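Local coordinates for mitogen-activated protein kinase kinase kinase 15 (Homo sapiens, PDB 6V0M) that probably phosphorylates MAP kinase kinases in apoptotic stress signalling, and here contributes its sterile alpha-motif domain, which is likely to mediate complex formation among ASK kinases, at residues K5-I8 with D9-L13; Q14-A18 with K19-K23. All blocks are in the same frame, centred on the assembly; numbering follows the deposited sequence.

Overall arrangement
Contacts 1 and 2 follow one another along the first part of the chain, with centres about 9 Å apart. Contact 1 lies wholly on helix 4-13; contact 2 takes the loop after that helix and the first turns of helix 18-26. Together they form the first two helices, and the loop between them, of the five-helix sterile alpha-motif domain. Ile21 of contact 2 ties them together by packing on Ile8, Leu11 and Arg12 of contact 1, and the backbone N of Ala16 probably bonds to the O of Leu11. Both also face helix 50-70, through Trp10 and Leu11 in the first and Ala16 and Thr20 in the second, which brings the first two helices against the last.

Contact 1 of 2, residues K5-I8 with D9-L13; sequences KELI and DWLRL
Lys5, Asp9 and Arg12 join in a salt-bridge network along one face of helix 4-13, a local contact between side chains three and four residues apart on the first helix of the fold. Backbone bonds from i+4 to i carry the two halves through as one continuous helix, among them Asp9 N to Lys5 O at 2.9 Å. Lys5 sends its NZ to OD2 of Asp9, 3.2 Å away, on the syn lone pair; with CG anti to the backbone N (chi1 -176°), its chain stretches outward from the helix, and the bend at the last torsion turns NZ toward Asp9. The other oxygen, OD1, takes NH1 of Arg12 at 3.0 Å on its anti side. OD1 of Asp9 lies 28° out of the plane of the Arg12 guanidinium, and the bond is bent (N-H...O 138°). Each carboxylate oxygen thus has a different cation, and together they limit how far the group can turn.

In this sterile alpha-motif domain the helix has another, apolar face. Leu7 lays its CG and CD1 against CD1 of Leu11, one turn on, with CG to CD1 at 3.9 Å. Val25 and Ile21 of helix 18-26 cover these two leucines, while Trp10 reaches between helices 31-37 and 50-70.

Ile8 stands at the border between the two faces. Its CG2 sits over one face of the Arg12 guanidinium, off toward the rim, 3.3 Å from NH2, and so backs the same group that Asp9 holds through NH1.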
loop_
_atom_site.group_PDB
_atom_site.type_symbol
_atom_site.label_atom_id
_atom_site.label_comp_id
_atom_site.label_asym_id
_atom_site.label_seq_id
_atom_site.Cartn_x
_atom_site.Cartn_y
_atom_site.Cartn_z
ATOM N N LYS A 5 -12.110 -3.781 3.133
ATOM C CA LYS A 5 -12.273 -4.685 1.987
ATOM C C LYS A 5 -11.538 -4.087 0.767
ATOM O O LYS A 5 -10.820 -4.802 0.078
ATOM C CB LYS A 5 -13.718 -4.991 1.656
ATOM C CG LYS A 5 -13.845 -6.011 0.524
ATOM C CD LYS A 5 -15.282 -6.181 0.111
ATOM C CE LYS A 5 -15.379 -6.556 -1.365
ATOM N NZ LYS A 5 -14.682 -7.823 -1.667
ATOM N N GLU A 6 -11.720 -2.794 0.512
ATOM C CA GLU A 6 -11.052 -2.127 -0.640
ATOM C C GLU A 6 -9.528 -2.172 -0.527
ATOM O O GLU A 6 -8.823 -2.443 -1.501
ATOM C CB GLU A 6 -11.549 -0.693 -0.867
ATOM C CG GLU A 6 -11.367 0.322 0.253
ATOM C CD GLU A 6 -11.455 1.804 -0.206
ATOM O OE1 GLU A 6 -11.986 2.123 -1.318
ATOM O OE2 GLU A 6 -11.013 2.677 0.577
ATOM N N LEU A 7 -9.029 -1.940 0.688
ATOM C CA LEU A 7 -7.609 -2.007 0.996
ATOM C C LEU A 7 -7.095 -3.408 0.790
ATOM O O LEU A 7 -6.084 -3.603 0.158
ATOM C CB LEU A 7 -7.359 -1.536 2.438
ATOM C CG LEU A 7 -5.922 -1.729 2.990
ATOM C CD1 LEU A 7 -4.965 -0.893 2.198
ATOM C CD2 LEU A 7 -5.823 -1.485 4.486
ATOM N N ILE A 8 -7.750 -4.390 1.410
ATOM C CA ILE A 8 -7.317 -5.788 1.346
ATOM C C ILE A 8 -7.259 -6.296 -0.110
ATOM O O ILE A 8 -6.266 -6.944 -0.522
ATOM C CB ILE A 8 -8.195 -6.632 2.215
ATOM C CG1 ILE A 8 -7.907 -6.310 3.700
ATOM C CG2 ILE A 8 -8.001 -8.126 1.933
ATOM C CD1 ILE A 8 -8.875 -6.969 4.697
ATOM N N ASP A 9 -8.300 -5.981 -0.895
ATOM C CA ASP A 9 -8.349 -6.406 -2.285
ATOM C C ASP A 9 -7.189 -5.834 -3.115
ATOM O O ASP A 9 -6.583 -6.544 -3.901
ATOM C CB ASP A 9 -9.689 -6.051 -2.926
ATOM C CG ASP A 9 -10.839 -6.888 -2.403
ATOM O OD1 ASP A 9 -10.618 -7.969 -1.763
ATOM O OD2 ASP A 9 -11.984 -6.439 -2.644
ATOM N N TRP A 10 -6.882 -4.548 -2.907
ATOM C CA TRP A 10 -5.799 -3.850 -3.612
ATOM C C TRP A 10 -4.413 -4.427 -3.197
ATOM O O TRP A 10 -3.566 -4.678 -4.048
ATOM C CB TRP A 10 -5.864 -2.336 -3.334
ATOM C CG TRP A 10 -4.826 -1.514 -4.057
ATOM C CD1 TRP A 10 -4.957 -0.921 -5.240
ATOM C CD2 TRP A 10 -3.494 -1.228 -3.609
ATOM N NE1 TRP A 10 -3.818 -0.198 -5.564
ATOM C CE2 TRP A 10 -2.891 -0.411 -4.586
ATOM C CE3 TRP A 10 -2.778 -1.532 -2.443
ATOM C CZ2 TRP A 10 -1.597 0.077 -4.455
ATOM C CZ3 TRP A 10 -1.504 -1.070 -2.328
ATOM C CH2 TRP A 10 -0.930 -0.245 -3.336
ATOM N N LEU A 11 -4.221 -4.696 -1.894
ATOM C CA LEU A 11 -3.009 -5.302 -1.360
ATOM C C LEU A 11 -2.790 -6.694 -2.003
ATOM O O LEU A 11 -1.672 -7.009 -2.395
ATOM C CB LEU A 11 -3.029 -5.399 0.177
ATOM C CG LEU A 11 -2.884 -4.075 0.927
ATOM C CD1 LEU A 11 -3.065 -4.370 2.445
ATOM C CD2 LEU A 11 -1.542 -3.373 0.725
ATOM N N ARG A 12 -3.850 -7.503 -2.098
ATOM C CA ARG A 12 -3.787 -8.832 -2.684
ATOM C C ARG A 12 -3.435 -8.731 -4.152
ATOM O O ARG A 12 -2.699 -9.535 -4.635
ATOM C CB ARG A 12 -5.094 -9.596 -2.516
ATOM C CG ARG A 12 -5.329 -10.102 -1.077
ATOM C CD ARG A 12 -6.118 -11.406 -1.038
ATOM N NE ARG A 12 -7.293 -11.287 -0.171
ATOM C CZ ARG A 12 -8.465 -10.758 -0.530
ATOM N NH1 ARG A 12 -8.660 -10.264 -1.763
ATOM N NH2 ARG A 12 -9.452 -10.700 0.361
ATOM N N LEU A 13 -3.962 -7.715 -4.843
ATOM C CA LEU A 13 -3.643 -7.474 -6.264
ATOM C C LEU A 13 -2.133 -7.154 -6.462
ATOM O O LEU A 13 -1.569 -7.434 -7.504
ATOM C CB LEU A 13 -4.481 -6.315 -6.784
ATOM C CG LEU A 13 -4.566 -6.050 -8.278
ATOM C CD1 LEU A 13 -5.244 -7.242 -8.966
ATOM C CD2 LEU A 13 -5.297 -4.740 -8.528
#

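Contact 2 of 2, residues Q14-A18 with K19-K23; sequences QGADA and KTIEK
Two i+4 backbone bonds start helix 18-26 where residues 14-18 run on into 19-23 without a break: Ile21 N to Asp17 O at 3.0 Å, and Glu22 N to Ala18 O. Asp17 is the N-cap of this helix, and the chain reaches it extended through Ala16. Just before, Gly15 closes helix 4-13 in a Schellman motif, with the positive phi (86°) that favours glycine.

The cap of this second helix of the sterile alpha-motif domain is made by both carboxylate oxygens of Asp17. OD2 accepts the backbone N-H of Thr20 (N to OD2 3.1 Å), the N approaching from well above the carboxylate plane. OD1 accepts the hydroxyl OG1 of Thr20 at 2.6 Å, on its syn side and much nearer that plane. CG of Asp17 lies between its backbone N and carbonyl carbon (chi1 61°), which sets the carboxylate beside the first turn, within reach of Thr20 N and OG1, and the two side chains cross at about a right angle. With an alanine in place of Asp17, the amide N-H of Thr20 would probably lose its capping acceptor, and the OG1 hydroxyl of Thr20 would be freer to turn. The acidic group at the helix N-terminus is also likely to be favoured by the helix dipole, and Arg49 gives OD1 a long, weak ion pair.

Leu52 of helix 50-70 touches both Ala16 and Thr20. On the apolar side of the turn, Ile21 has CG1 beside its own backbone N, directed back to the loop, where it meets CB of Ala16 at 3.8 Å.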
loop_
_atom_site.group_PDB
_atom_site.type_symbol
_atom_site.label_atom_id
_atom_site.label_comp_id
_atom_site.label_asym_id
_atom_site.label_seq_id
_atom_site.Cartn_x
_atom_site.Cartn_y
_atom_site.Cartn_z
ATOM N N GLN A 14 -1.483 -6.572 -5.460
ATOM C CA GLN A 14 -0.040 -6.311 -5.481
ATOM C C GLN A 14 0.764 -7.529 -4.972
ATOM O O GLN A 14 1.993 -7.450 -4.810
ATOM C CB GLN A 14 0.316 -5.057 -4.644
ATOM C CG GLN A 14 -0.563 -3.788 -4.848
ATOM C CD GLN A 14 -0.900 -3.492 -6.251
ATOM O OE1 GLN A 14 -0.009 -3.506 -7.079
ATOM N NE2 GLN A 14 -2.196 -3.223 -6.559
ATOM N N GLY A 15 0.077 -8.628 -4.642
ATOM C CA GLY A 15 0.686 -9.901 -4.221
ATOM C C GLY A 15 1.023 -10.041 -2.753
ATOM O O GLY A 15 1.905 -10.795 -2.367
ATOM N N ALA A 16 0.322 -9.286 -1.898
ATOM C CA ALA A 16 0.587 -9.322 -0.488
ATOM C C ALA A 16 0.005 -10.595 0.113
ATOM O O ALA A 16 -1.069 -11.047 -0.257
ATOM C CB ALA A 16 -0.041 -8.098 0.186
ATOM N N ASP A 17 0.764 -11.196 1.020
ATOM C CA ASP A 17 0.393 -12.401 1.775
ATOM C C ASP A 17 -0.478 -11.989 2.984
ATOM O O ASP A 17 -0.504 -10.813 3.396
ATOM C CB ASP A 17 1.640 -13.094 2.282
ATOM C CG ASP A 17 2.422 -12.222 3.213
ATOM O OD1 ASP A 17 3.068 -11.243 2.739
ATOM O OD2 ASP A 17 2.323 -12.452 4.431
ATOM N N ALA A 18 -1.182 -12.964 3.548
ATOM C CA ALA A 18 -2.148 -12.715 4.618
ATOM C C ALA A 18 -1.518 -12.055 5.842
ATOM O O ALA A 18 -2.140 -11.203 6.446
ATOM C CB ALA A 18 -2.800 -14.027 5.028
ATOM N N LYS A 19 -0.287 -12.460 6.213
ATOM C CA LYS A 19 0.361 -11.877 7.383
ATOM C C LYS A 19 0.716 -10.433 7.170
ATOM O O LYS A 19 0.582 -9.603 8.065
ATOM C CB LYS A 19 1.619 -12.673 7.830
ATOM C CG LYS A 19 1.378 -14.128 8.170
ATOM C CD LYS A 19 1.622 -14.486 9.647
ATOM C CE LYS A 19 0.479 -14.050 10.552
ATOM N NZ LYS A 19 0.940 -13.742 11.935
ATOM N N THR A 20 1.158 -10.081 5.957
ATOM C CA THR A 20 1.450 -8.729 5.635
ATOM C C THR A 20 0.215 -7.847 5.631
ATOM O O THR A 20 0.268 -6.689 6.113
ATOM C CB THR A 20 2.196 -8.575 4.307
ATOM O OG1 THR A 20 3.425 -9.286 4.449
ATOM C CG2 THR A 20 2.465 -7.083 4.022
ATOM N N ILE A 21 -0.873 -8.393 5.079
ATOM C CA ILE A 21 -2.141 -7.718 5.029
ATOM C C ILE A 21 -2.580 -7.420 6.497
ATOM O O ILE A 21 -3.046 -6.303 6.805
ATOM C CB ILE A 21 -3.176 -8.519 4.229
ATOM C CG1 ILE A 21 -2.849 -8.445 2.713
ATOM C CG2 ILE A 21 -4.623 -8.083 4.514
ATOM C CD1 ILE A 21 -3.676 -9.398 1.911
ATOM N N GLU A 22 -2.412 -8.390 7.374
ATOM C CA GLU A 22 -2.778 -8.190 8.797
ATOM C C GLU A 22 -2.020 -7.066 9.457
ATOM O O GLU A 22 -2.607 -6.226 10.149
ATOM C CB GLU A 22 -2.606 -9.476 9.602
ATOM C CG GLU A 22 -3.667 -10.497 9.296
ATOM C CD GLU A 22 -3.422 -11.850 9.951
ATOM O OE1 GLU A 22 -2.517 -11.926 10.814
ATOM O OE2 GLU A 22 -4.166 -12.817 9.620
ATOM N N LYS A 23 -0.707 -7.015 9.194
ATOM C CA LYS A 23 0.139 -5.974 9.700
ATOM C C LYS A 23 -0.305 -4.579 9.258
ATOM O O LYS A 23 -0.420 -3.635 10.107
ATOM C CB LYS A 23 1.602 -6.230 9.280
ATOM C CG LYS A 23 2.285 -7.210 10.181
ATOM C CD LYS A 23 3.624 -7.686 9.604
ATOM C CE LYS A 23 4.695 -6.614 9.568
ATOM N NZ LYS A 23 5.794 -7.057 8.642
#